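Penicillin-binding protein (PDB 3TG9) probably binds penicillin and related beta-lactams as a member of the serine beta-lactamase family, its own physiological reaction being uncertain. Local coordinates at residues 122-127 against 216-221; 191-196 against 220-225; 52-57 against 294-299. All blocks are in the same frame, centred on the assembly; numbering follows the deposited sequence.

Contact 1. Residues 122-127 against 216-221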
ATOM      1  N   VAL B 122       7.921   3.437  12.876  1.00 38.39           N
ATOM      2  CA  VAL B 122       8.732   3.830  11.735  1.00 36.63           C
ATOM      3  C   VAL B 122       7.971   3.525  10.445  1.00 34.36           C
ATOM      4  O   VAL B 122       7.634   2.373  10.188  1.00 34.53           O
ATOM      5  CB  VAL B 122      10.057   3.036  11.718  1.00 42.83           C
ATOM      6  CG1 VAL B 122      10.884   3.398  10.483  1.00 37.98           C
ATOM      7  CG2 VAL B 122      10.846   3.272  13.006  1.00 36.80           C
ATOM      8  N   PRO B 123       7.683   4.555   9.635  1.00 32.78           N
ATOM      9  CA  PRO B 123       6.938   4.337   8.391  1.00 29.33           C
ATOM     10  C   PRO B 123       7.740   3.483   7.412  1.00 29.77           C
ATOM     11  O   PRO B 123       8.831   3.895   6.999  1.00 30.24           O
ATOM     12  CB  PRO B 123       6.773   5.752   7.828  1.00 31.91           C
ATOM     13  CG  PRO B 123       6.948   6.662   9.003  1.00 33.10           C
ATOM     14  CD  PRO B 123       7.954   5.982   9.876  1.00 33.66           C
ATOM     15  N   MET B 124       7.214   2.320   7.033  1.00 25.14           N
ATOM     16  CA  MET B 124       7.969   1.441   6.140  1.00 26.70           C
ATOM     17  C   MET B 124       8.162   2.051   4.749  1.00 28.53           C
ATOM     18  O   MET B 124       9.091   1.670   4.022  1.00 27.24           O
ATOM     19  CB  MET B 124       7.389   0.012   6.078  1.00 25.98           C
ATOM     20  CG  MET B 124       5.873  -0.112   6.095  1.00 21.99           C
ATOM     21  SD  MET B 124       5.050   0.709   4.725  1.00 26.43           S
ATOM     22  CE  MET B 124       5.764  -0.097   3.290  1.00 24.64           C
ATOM     23  N   TYR B 125       7.302   3.005   4.394  1.00 20.98           N
ATOM     24  CA  TYR B 125       7.426   3.722   3.130  1.00 25.66           C
ATOM     25  C   TYR B 125       8.485   4.823   3.173  1.00 26.96           C
ATOM     26  O   TYR B 125       8.643   5.580   2.221  1.00 28.72           O
ATOM     27  CB  TYR B 125       6.081   4.303   2.681  1.00 24.51           C
ATOM     28  CG  TYR B 125       5.359   5.115   3.744  1.00 27.13           C
ATOM     29  CD1 TYR B 125       5.708   6.430   4.004  1.00 27.65           C
ATOM     30  CD2 TYR B 125       4.323   4.555   4.481  1.00 24.75           C
ATOM     31  CE1 TYR B 125       5.034   7.166   4.970  1.00 32.54           C
ATOM     32  CE2 TYR B 125       3.650   5.276   5.442  1.00 28.21           C
ATOM     33  CZ  TYR B 125       4.006   6.579   5.685  1.00 30.06           C
ATOM     34  OH  TYR B 125       3.324   7.285   6.643  1.00 31.86           O
ATOM     35  N   HIS B 126       9.209   4.931   4.272  1.00 27.14           N
ATOM     36  CA  HIS B 126      10.402   5.756   4.233  1.00 33.78           C
ATOM     37  C   HIS B 126      11.697   4.938   4.292  1.00 34.96           C
ATOM     38  O   HIS B 126      12.791   5.494   4.404  1.00 39.26           O
ATOM     39  CB  HIS B 126      10.332   6.879   5.266  1.00 37.63           C
ATOM     40  CG  HIS B 126       9.376   7.964   4.876  1.00 41.92           C
ATOM     41  ND1 HIS B 126       8.348   8.386   5.688  1.00 43.43           N
ATOM     42  CD2 HIS B 126       9.266   8.677   3.727  1.00 43.35           C
ATOM     43  CE1 HIS B 126       7.665   9.334   5.072  1.00 43.69           C
ATOM     44  NE2 HIS B 126       8.199   9.530   3.880  1.00 41.79           N
ATOM     45  N   LEU B 127      11.561   3.617   4.180  1.00 29.10           N
ATOM     46  CA  LEU B 127      12.715   2.729   4.037  1.00 37.22           C
ATOM     47  C   LEU B 127      13.011   2.507   2.567  1.00 33.41           C
ATOM     48  O   LEU B 127      12.728   1.441   2.027  1.00 34.03           O
ATOM     49  CB  LEU B 127      12.434   1.383   4.698  1.00 31.26           C
ATOM     50  CG  LEU B 127      12.319   1.508   6.210  1.00 32.44           C
ATOM     51  CD1 LEU B 127      11.620   0.301   6.818  1.00 33.02           C
ATOM     52  CD2 LEU B 127      13.709   1.696   6.785  1.00 34.99           C
ATOM     53  N   ASN B 216       0.180  -7.122   2.072  1.00 28.83           N
ATOM     54  CA  ASN B 216       1.343  -6.859   2.910  1.00 27.53           C
ATOM     55  C   ASN B 216       1.997  -5.494   2.679  1.00 27.87           C
ATOM     56  O   ASN B 216       3.138  -5.277   3.078  1.00 24.88           O
ATOM     57  CB  ASN B 216       2.369  -7.974   2.739  1.00 25.94           C
ATOM     58  CG  ASN B 216       2.854  -8.102   1.315  1.00 28.76           C
ATOM     59  OD1 ASN B 216       2.386  -7.398   0.424  1.00 26.47           O
ATOM     60  ND2 ASN B 216       3.803  -9.007   1.090  1.00 27.02           N
ATOM     61  N   LEU B 217       1.255  -4.585   2.049  1.00 23.03           N
ATOM     62  CA  LEU B 217       1.755  -3.269   1.650  1.00 25.64           C
ATOM     63  C   LEU B 217       2.364  -2.464   2.781  1.00 25.68           C
ATOM     64  O   LEU B 217       3.252  -1.653   2.551  1.00 25.83           O
ATOM     65  CB  LEU B 217       0.621  -2.428   1.064  1.00 25.48           C
ATOM     66  CG  LEU B 217       0.226  -2.544  -0.395  1.00 33.77           C
ATOM     67  CD1 LEU B 217      -0.074  -3.962  -0.806  1.00 35.15           C
ATOM     68  CD2 LEU B 217      -1.000  -1.653  -0.613  1.00 43.32           C
ATOM     69  N   TYR B 218       1.848  -2.650   3.995  1.00 24.07           N
ATOM     70  CA  TYR B 218       2.334  -1.894   5.137  1.00 21.92           C
ATOM     71  C   TYR B 218       3.086  -2.781   6.120  1.00 28.79           C
ATOM     72  O   TYR B 218       3.319  -2.380   7.262  1.00 28.69           O
ATOM     73  CB  TYR B 218       1.172  -1.182   5.845  1.00 20.20           C
ATOM     74  CG  TYR B 218       0.303  -0.386   4.908  1.00 21.96           C
ATOM     75  CD1 TYR B 218       0.774   0.781   4.325  1.00 22.23           C
ATOM     76  CD2 TYR B 218      -0.983  -0.808   4.584  1.00 22.72           C
ATOM     77  CE1 TYR B 218      -0.012   1.513   3.453  1.00 25.90           C
ATOM     78  CE2 TYR B 218      -1.782  -0.079   3.712  1.00 22.16           C
ATOM     79  CZ  TYR B 218      -1.288   1.080   3.155  1.00 22.61           C
ATOM     80  OH  TYR B 218      -2.061   1.823   2.303  1.00 28.17           O
ATOM     81  N   SER B 219       3.473  -3.973   5.668  1.00 25.10           N
ATOM     82  CA  SER B 219       4.117  -4.965   6.525  1.00 28.23           C
ATOM     83  C   SER B 219       5.595  -5.188   6.208  1.00 30.52           C
ATOM     84  O   SER B 219       6.307  -5.815   6.993  1.00 31.86           O
ATOM     85  CB  SER B 219       3.392  -6.307   6.416  1.00 30.70           C
ATOM     86  OG  SER B 219       2.022  -6.170   6.718  1.00 30.00           O
ATOM     87  N   LEU B 220       6.045  -4.701   5.054  1.00 28.99           N
ATOM     88  CA  LEU B 220       7.439  -4.859   4.628  1.00 31.89           C
ATOM     89  C   LEU B 220       8.037  -3.493   4.297  1.00 28.91           C
ATOM     90  O   LEU B 220       7.297  -2.543   4.069  1.00 25.78           O
ATOM     91  CB  LEU B 220       7.524  -5.744   3.380  1.00 28.32           C
ATOM     92  CG  LEU B 220       7.415  -7.268   3.504  1.00 29.52           C
ATOM     93  CD1 LEU B 220       6.083  -7.712   4.074  1.00 26.15           C
ATOM     94  CD2 LEU B 220       7.645  -7.902   2.138  1.00 28.01           C
ATOM     95  N   PRO B 221       9.377  -3.389   4.271  1.00 29.07           N
ATOM     96  CA  PRO B 221       9.963  -2.165   3.715  1.00 25.20           C
ATOM     97  C   PRO B 221       9.391  -1.936   2.316  1.00 26.55           C
ATOM     98  O   PRO B 221       9.130  -2.897   1.580  1.00 26.54           O
ATOM     99  CB  PRO B 221      11.456  -2.494   3.649  1.00 26.38           C
ATOM    100  CG  PRO B 221      11.660  -3.513   4.742  1.00 27.66           C
ATOM    101  CD  PRO B 221      10.403  -4.333   4.759  1.00 27.51           C
TER

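Contact 2. Residues 191-196 against 220-225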
ATOM      1  N   TYR B 191      13.900  -4.911  -8.042  1.00 27.29           N
ATOM      2  CA  TYR B 191      13.556  -4.457  -6.710  1.00 28.89           C
ATOM      3  C   TYR B 191      12.414  -3.470  -6.858  1.00 27.94           C
ATOM      4  O   TYR B 191      12.622  -2.258  -6.914  1.00 28.92           O
ATOM      5  CB  TYR B 191      14.780  -3.843  -6.033  1.00 27.92           C
ATOM      6  CG  TYR B 191      15.854  -4.874  -5.770  1.00 29.18           C
ATOM      7  CD1 TYR B 191      16.036  -5.395  -4.501  1.00 25.79           C
ATOM      8  CD2 TYR B 191      16.664  -5.352  -6.798  1.00 29.94           C
ATOM      9  CE1 TYR B 191      16.999  -6.345  -4.247  1.00 28.46           C
ATOM     10  CE2 TYR B 191      17.641  -6.314  -6.547  1.00 31.10           C
ATOM     11  CZ  TYR B 191      17.798  -6.803  -5.265  1.00 27.06           C
ATOM     12  OH  TYR B 191      18.742  -7.764  -4.981  1.00 28.35           O
ATOM     13  N   PHE B 192      11.205  -4.013  -6.976  1.00 27.37           N
ATOM     14  CA  PHE B 192      10.017  -3.204  -7.197  1.00 26.44           C
ATOM     15  C   PHE B 192       9.544  -2.618  -5.876  1.00 28.70           C
ATOM     16  O   PHE B 192       9.712  -3.235  -4.818  1.00 24.87           O
ATOM     17  CB  PHE B 192       8.883  -4.033  -7.813  1.00 25.18           C
ATOM     18  CG  PHE B 192       9.272  -4.777  -9.055  1.00 28.86           C
ATOM     19  CD1 PHE B 192      10.183  -4.235  -9.944  1.00 28.54           C
ATOM     20  CD2 PHE B 192       8.709  -6.013  -9.341  1.00 26.21           C
ATOM     21  CE1 PHE B 192      10.540  -4.919 -11.091  1.00 29.91           C
ATOM     22  CE2 PHE B 192       9.064  -6.705 -10.484  1.00 28.96           C
ATOM     23  CZ  PHE B 192       9.978  -6.161 -11.360  1.00 30.01           C
ATOM     24  N   ALA B 193       8.953  -1.429  -5.950  1.00 24.57           N
ATOM     25  CA  ALA B 193       8.386  -0.766  -4.784  1.00 26.92           C
ATOM     26  C   ALA B 193       6.878  -0.903  -4.850  1.00 27.40           C
ATOM     27  O   ALA B 193       6.309  -0.929  -5.935  1.00 24.82           O
ATOM     28  CB  ALA B 193       8.786   0.700  -4.756  1.00 27.55           C
ATOM     29  N   PHE B 194       6.238  -0.993  -3.687  1.00 25.40           N
ATOM     30  CA  PHE B 194       4.807  -1.252  -3.615  1.00 23.92           C
ATOM     31  C   PHE B 194       3.990  -0.176  -4.326  1.00 25.98           C
ATOM     32  O   PHE B 194       2.918  -0.458  -4.865  1.00 26.63           O
ATOM     33  CB  PHE B 194       4.346  -1.338  -2.153  1.00 28.07           C
ATOM     34  CG  PHE B 194       4.732  -2.614  -1.452  1.00 31.79           C
ATOM     35  CD1 PHE B 194       4.399  -3.854  -1.994  1.00 31.12           C
ATOM     36  CD2 PHE B 194       5.403  -2.576  -0.235  1.00 25.87           C
ATOM     37  CE1 PHE B 194       4.747  -5.024  -1.345  1.00 27.21           C
ATOM     38  CE2 PHE B 194       5.746  -3.740   0.422  1.00 29.28           C
ATOM     39  CZ  PHE B 194       5.421  -4.969  -0.131  1.00 27.36           C
ATOM     40  N   ASP B 195       4.482   1.062  -4.312  1.00 24.54           N
ATOM     41  CA  ASP B 195       3.687   2.185  -4.818  1.00 27.80           C
ATOM     42  C   ASP B 195       3.951   2.395  -6.303  1.00 28.90           C
ATOM     43  O   ASP B 195       3.373   3.282  -6.930  1.00 25.52           O
ATOM     44  CB  ASP B 195       3.927   3.467  -4.006  1.00 22.71           C
ATOM     45  CG  ASP B 195       5.395   3.851  -3.936  1.00 26.03           C
ATOM     46  OD1 ASP B 195       6.260   2.954  -4.028  1.00 26.28           O
ATOM     47  OD2 ASP B 195       5.690   5.049  -3.791  1.00 29.28           O
ATOM     48  N   THR B 196       4.812   1.550  -6.864  1.00 28.47           N
ATOM     49  CA  THR B 196       5.082   1.577  -8.293  1.00 28.11           C
ATOM     50  C   THR B 196       5.165   0.158  -8.847  1.00 29.80           C
ATOM     51  O   THR B 196       5.948  -0.117  -9.750  1.00 26.93           O
ATOM     52  CB  THR B 196       6.381   2.353  -8.629  1.00 28.70           C
ATOM     53  OG1 THR B 196       7.491   1.752  -7.956  1.00 31.41           O
ATOM     54  CG2 THR B 196       6.276   3.814  -8.180  1.00 27.33           C
ATOM     55  N   LEU B 220       6.045  -4.701   5.054  1.00 28.99           N
ATOM     56  CA  LEU B 220       7.439  -4.859   4.628  1.00 31.89           C
ATOM     57  C   LEU B 220       8.037  -3.493   4.297  1.00 28.91           C
ATOM     58  O   LEU B 220       7.297  -2.543   4.069  1.00 25.78           O
ATOM     59  CB  LEU B 220       7.524  -5.744   3.380  1.00 28.32           C
ATOM     60  CG  LEU B 220       7.415  -7.268   3.504  1.00 29.52           C
ATOM     61  CD1 LEU B 220       6.083  -7.712   4.074  1.00 26.15           C
ATOM     62  CD2 LEU B 220       7.645  -7.902   2.138  1.00 28.01           C
ATOM     63  N   PRO B 221       9.377  -3.389   4.271  1.00 29.07           N
ATOM     64  CA  PRO B 221       9.963  -2.165   3.715  1.00 25.20           C
ATOM     65  C   PRO B 221       9.391  -1.936   2.316  1.00 26.55           C
ATOM     66  O   PRO B 221       9.130  -2.897   1.580  1.00 26.54           O
ATOM     67  CB  PRO B 221      11.456  -2.494   3.649  1.00 26.38           C
ATOM     68  CG  PRO B 221      11.660  -3.513   4.742  1.00 27.66           C
ATOM     69  CD  PRO B 221      10.403  -4.333   4.759  1.00 27.51           C
ATOM     70  N   VAL B 222       9.190  -0.678   1.954  1.00 26.51           N
ATOM     71  CA  VAL B 222       8.431  -0.353   0.755  1.00 24.04           C
ATOM     72  C   VAL B 222       9.093  -0.949  -0.481  1.00 28.79           C
ATOM     73  O   VAL B 222       8.429  -1.230  -1.471  1.00 27.35           O
ATOM     74  CB  VAL B 222       8.247   1.171   0.603  1.00 27.85           C
ATOM     75  CG1 VAL B 222       9.593   1.867   0.597  1.00 28.41           C
ATOM     76  CG2 VAL B 222       7.440   1.509  -0.659  1.00 27.39           C
ATOM     77  N   ILE B 223      10.405  -1.154  -0.412  1.00 24.60           N
ATOM     78  CA  ILE B 223      11.140  -1.723  -1.529  1.00 26.66           C
ATOM     79  C   ILE B 223      12.136  -2.722  -0.971  1.00 28.91           C
ATOM     80  O   ILE B 223      12.581  -2.586   0.165  1.00 26.66           O
ATOM     81  CB  ILE B 223      11.863  -0.637  -2.369  1.00 27.62           C
ATOM     82  CG1 ILE B 223      12.500  -1.243  -3.624  1.00 24.10           C
ATOM     83  CG2 ILE B 223      12.914   0.077  -1.541  1.00 29.17           C
ATOM     84  CD1 ILE B 223      13.118  -0.202  -4.549  1.00 25.15           C
ATOM     85  N   GLY B 224      12.456  -3.743  -1.759  1.00 28.17           N
ATOM     86  CA  GLY B 224      13.380  -4.775  -1.329  1.00 28.63           C
ATOM     87  C   GLY B 224      14.792  -4.234  -1.251  1.00 30.85           C
ATOM     88  O   GLY B 224      15.081  -3.158  -1.787  1.00 31.38           O
ATOM     89  N   GLY B 225      15.671  -4.979  -0.587  1.00 27.04           N
ATOM     90  CA  GLY B 225      17.033  -4.538  -0.376  1.00 29.22           C
ATOM     91  C   GLY B 225      18.010  -5.693  -0.266  1.00 33.74           C
ATOM     92  O   GLY B 225      17.721  -6.814  -0.688  1.00 31.59           O
TER
HETATM   93  O   HOH W   1      19.198  -8.484  -2.498  1.00 24.51           O
HETATM   94  O   HOH W   2      11.726  -5.208  -4.116  1.00 26.75           O
HETATM   95  O   HOH W   3       7.903  -4.296  -2.689  1.00 27.00           O

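Contact 3. Residues 52-57 against 294-299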
ATOM      1  N   GLY B  52       7.622 -11.601  -4.685  1.00 23.83           N
ATOM      2  CA  GLY B  52       8.619 -11.200  -3.708  1.00 25.99           C
ATOM      3  C   GLY B  52       9.205 -12.458  -3.093  1.00 22.72           C
ATOM      4  O   GLY B  52       8.491 -13.450  -2.927  1.00 22.66           O
ATOM      5  N   ILE B  53      10.491 -12.432  -2.757  1.00 24.12           N
ATOM      6  CA  ILE B  53      11.160 -13.642  -2.249  1.00 22.68           C
ATOM      7  C   ILE B  53      11.812 -13.500  -0.869  1.00 26.86           C
ATOM      8  O   ILE B  53      12.540 -14.399  -0.416  1.00 23.88           O
ATOM      9  CB  ILE B  53      12.199 -14.175  -3.264  1.00 26.84           C
ATOM     10  CG1 ILE B  53      13.436 -13.278  -3.305  1.00 25.68           C
ATOM     11  CG2 ILE B  53      11.582 -14.271  -4.676  1.00 23.99           C
ATOM     12  CD1 ILE B  53      14.468 -13.730  -4.348  1.00 24.78           C
ATOM     13  N   ALA B  54      11.552 -12.380  -0.196  1.00 26.21           N
ATOM     14  CA  ALA B  54      12.083 -12.171   1.145  1.00 24.76           C
ATOM     15  C   ALA B  54      13.590 -12.425   1.172  1.00 28.36           C
ATOM     16  O   ALA B  54      14.306 -11.961   0.280  1.00 28.67           O
ATOM     17  CB  ALA B  54      11.358 -13.066   2.125  1.00 23.24           C
ATOM     18  N   SER B  55      14.059 -13.175   2.174  1.00 24.70           N
ATOM     19  CA  SER B  55      15.483 -13.507   2.330  1.00 28.24           C
ATOM     20  C   SER B  55      16.116 -14.319   1.188  1.00 25.38           C
ATOM     21  O   SER B  55      17.326 -14.515   1.167  1.00 28.99           O
ATOM     22  CB  SER B  55      15.727 -14.258   3.651  1.00 26.28           C
ATOM     23  OG  SER B  55      15.620 -13.390   4.763  1.00 38.14           O
ATOM     24  N   GLY B  56      15.317 -14.815   0.257  1.00 27.92           N
ATOM     25  CA  GLY B  56      15.877 -15.547  -0.863  1.00 24.60           C
ATOM     26  C   GLY B  56      16.992 -14.782  -1.556  1.00 27.96           C
ATOM     27  O   GLY B  56      17.942 -15.381  -2.062  1.00 27.40           O
ATOM     28  N   CYS B  57      16.884 -13.454  -1.579  1.00 26.92           N
ATOM     29  CA  CYS B  57      17.790 -12.628  -2.376  1.00 26.85           C
ATOM     30  C   CYS B  57      19.057 -12.185  -1.636  1.00 30.58           C
ATOM     31  O   CYS B  57      19.843 -11.391  -2.166  1.00 30.18           O
ATOM     32  CB  CYS B  57      17.056 -11.408  -2.949  1.00 27.52           C
ATOM     33  SG  CYS B  57      16.457 -10.266  -1.710  1.00 29.54           S
ATOM     34  N   PRO B 294       5.675 -11.511   5.839  1.00 27.47           N
ATOM     35  CA  PRO B 294       4.212 -11.433   5.766  1.00 27.35           C
ATOM     36  C   PRO B 294       3.721 -11.443   4.315  1.00 26.55           C
ATOM     37  O   PRO B 294       4.151 -10.613   3.520  1.00 24.84           O
ATOM     38  CB  PRO B 294       3.915 -10.095   6.449  1.00 28.12           C
ATOM     39  CG  PRO B 294       5.010 -10.012   7.525  1.00 26.49           C
ATOM     40  CD  PRO B 294       6.239 -10.563   6.825  1.00 30.09           C
ATOM     41  N   GLY B 295       2.858 -12.397   3.979  1.00 24.89           N
ATOM     42  CA  GLY B 295       2.331 -12.534   2.633  1.00 24.60           C
ATOM     43  C   GLY B 295       3.277 -13.135   1.606  1.00 29.85           C
ATOM     44  O   GLY B 295       3.004 -13.078   0.402  1.00 28.35           O
ATOM     45  N   VAL B 296       4.388 -13.704   2.073  1.00 26.46           N
ATOM     46  CA  VAL B 296       5.442 -14.198   1.188  1.00 24.13           C
ATOM     47  C   VAL B 296       6.129 -15.451   1.728  1.00 25.86           C
ATOM     48  O   VAL B 296       6.493 -15.508   2.906  1.00 26.76           O
ATOM     49  CB  VAL B 296       6.555 -13.158   1.049  1.00 26.58           C
ATOM     50  CG1 VAL B 296       7.745 -13.750   0.319  1.00 21.51           C
ATOM     51  CG2 VAL B 296       6.044 -11.909   0.344  1.00 24.65           C
ATOM     52  N   CYS B 297       6.328 -16.447   0.866  1.00 31.16           N
ATOM     53  CA  CYS B 297       7.274 -17.530   1.163  1.00 24.70           C
ATOM     54  C   CYS B 297       7.941 -18.035  -0.121  1.00 28.44           C
ATOM     55  O   CYS B 297       7.425 -17.849  -1.224  1.00 26.65           O
ATOM     56  CB  CYS B 297       6.634 -18.661   1.972  1.00 25.82           C
ATOM     57  SG  CYS B 297       5.323 -19.564   1.136  1.00 34.36           S
ATOM     58  N   PHE B 298       9.106 -18.650   0.033  1.00 21.09           N
ATOM     59  CA  PHE B 298       9.980 -18.913  -1.094  1.00 23.12           C
ATOM     60  C   PHE B 298      10.993 -19.989  -0.718  1.00 26.91           C
ATOM     61  O   PHE B 298      11.603 -19.920   0.339  1.00 22.03           O
ATOM     62  CB  PHE B 298      10.715 -17.625  -1.462  1.00 20.65           C
ATOM     63  CG  PHE B 298      11.743 -17.781  -2.554  1.00 24.22           C
ATOM     64  CD1 PHE B 298      11.356 -17.988  -3.875  1.00 23.24           C
ATOM     65  CD2 PHE B 298      13.101 -17.696  -2.264  1.00 22.87           C
ATOM     66  CE1 PHE B 298      12.294 -18.099  -4.886  1.00 19.93           C
ATOM     67  CE2 PHE B 298      14.039 -17.801  -3.266  1.00 22.24           C
ATOM     68  CZ  PHE B 298      13.635 -18.011  -4.582  1.00 24.92           C
ATOM     69  N   HIS B 299      11.149 -20.984  -1.581  1.00 23.23           N
ATOM     70  CA  HIS B 299      12.210 -21.981  -1.427  1.00 31.12           C
ATOM     71  C   HIS B 299      12.765 -22.268  -2.792  1.00 26.92           C
ATOM     72  O   HIS B 299      12.010 -22.466  -3.737  1.00 28.82           O
ATOM     73  CB  HIS B 299      11.691 -23.285  -0.822  1.00 25.65           C
ATOM     74  CG  HIS B 299      11.669 -23.290   0.671  1.00 26.64           C
ATOM     75  ND1 HIS B 299      10.531 -23.037   1.403  1.00 34.58           N
ATOM     76  CD2 HIS B 299      12.654 -23.514   1.575  1.00 27.19           C
ATOM     77  CE1 HIS B 299      10.811 -23.097   2.691  1.00 35.18           C
ATOM     78  NE2 HIS B 299      12.095 -23.388   2.821  1.00 34.79           N
TER
HETATM   79  O   HOH W   4       8.198 -16.148  -3.345  1.00 25.84           O

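Contact 1. Residues 122-127 against 216-221
M124 carries this contact, pushing its side chain among the backbone carbonyls of L217, Y218 and L220. The two chains come nearest at M124 and P221, whose CA atoms are 4.8 Å apart, and no hydrogen bond joins the two segments. M124 CB already meets a carbonyl, lying 3.3 Å from L220 O. The first torsion, chi1 38°, sets M124 CG between the backbone N and the carbonyl carbon, and from there M124 CG passes 3.6 Å from Y218 O. M124 SD then lies at the edge of the Y218 ring, near the ring plane, with M124 SD and CD1 of Y218 4.3 Å apart. Bends at chi2 (60°) and chi3 (59°) fold the chain back on itself, so that M124 CE ends close to two carbonyl oxygens, 3.0 Å from L217 O and 3.0 Å from L220 O. These distances are short for a methyl group and should be read with caution, but they point to a tight fit. A smaller apolar touch joins L127 CB to P221 CB at 4.1 Å.

The hydroxyl of Y218 is bonded to L217 O of the second subunit, and M124 N to Y125 OH of that subunit, which places the contact at the dimer interface. Within the chain, residues 122-127, with a short 3-10 turn at 124-126, belong to the long connection from helix 93-98 to helix 155-168. Residues 216-221 follow strand 213-215 and run on toward strand 231-232, while N216 and S219 rest against I206 of strand 205-207.

Contact 2. Residues 191-196 against 220-225
F194 and L220 meet with their side chains crossing at about a right angle: L220 CB approaches the edge of the F194 ring, in its plane, 4.0 Å from F194 CE2. Beside them the backbones are joined directly, F194 N donating to V222 O at 3.1 Å, in the carbonyl plane, with an N-H...O angle of 155°. The centre of one F194 face carries a water, 3.4 Å above the plane, which donates to F192 O and, weakly, to V222 O.

I223 makes a separate contact, with Y191 and A193: extended at both torsions (chi1 -174°, chi2 175°), it brings I223 CD1 close to Y191 O, at 3.2 Å, and packs I223 CB on A193 CB at 4.1 Å. The Y191 ring turns an edge to G225, Y191 CE1 lying 3.7 Å from G225 O near the ring plane. A water accepts from Y191 OH at 2.6 Å and donates to G225 O.

Helix 172-182 packs on Y191 through Q173 and V176, and Y218 of the second subunit packs on F194 and V222. The contact joins the loop from this helix to strand 205-207 with that from strand 213-215 to strand 231-232.

Contact 3. Residues 52-57 against 294-299
The F298 ring takes I53 on one face: I53 CB stands 3.8 Å from the ring centroid and 14° off the normal, a CH-pi contact. The I53 branch CG2 continues over the same ring, 3.8 Å from F298 CD1, and the two side chains lie side by side, pointing the same way. G56 CA comes in obliquely to 3.8 Å from F298 CE2, and the ring occupies the place where a side chain on G56 would lie. Placing F298 CG anti to the backbone N (chi1 175°) sends the ring out from strand 296-303 toward the 52-57 turn, while V289, V311 and C313 of the two adjoining strands also touch it.

V296 makes the second touch, its CG1 lying 3.3 Å from G52 O and 4.1 Å from A54 CB. A water bridges the two backbones, donating to G52 O at 2.7 Å and to C297 O at 2.8 Å, and so supplies the donors that link two acceptors.

S55 sits in this turn and bonds to Y152 OH and, weakly, to K58 NZ, consistent with the SxxK serine of penicillin-binding proteins. The contact itself is apolar and water-bridged; it probably helps to fix the backbone on which that serine is mounted.

From the N terminus, residues 52-57 open the widest loop, which contact 3 closes only at 294-299, joining the start of helix 58-70 to the large antiparallel sheet. Both other contacts are nested inside it. Residues 122-127 open the loop of contact 1; contact 2 opens within that loop, at 191-196, and closes slightly past its end, so the two cross, sharing L220 and P221. They are also bonded, M124 O to V222 N at 3.1 Å, and both reach the second subunit. N216 ND2 to P294 O, 2.9 Å, ties contact 1 to contact 3, thereby linking the interface loops to the turn between strands 284-293 and 296-303.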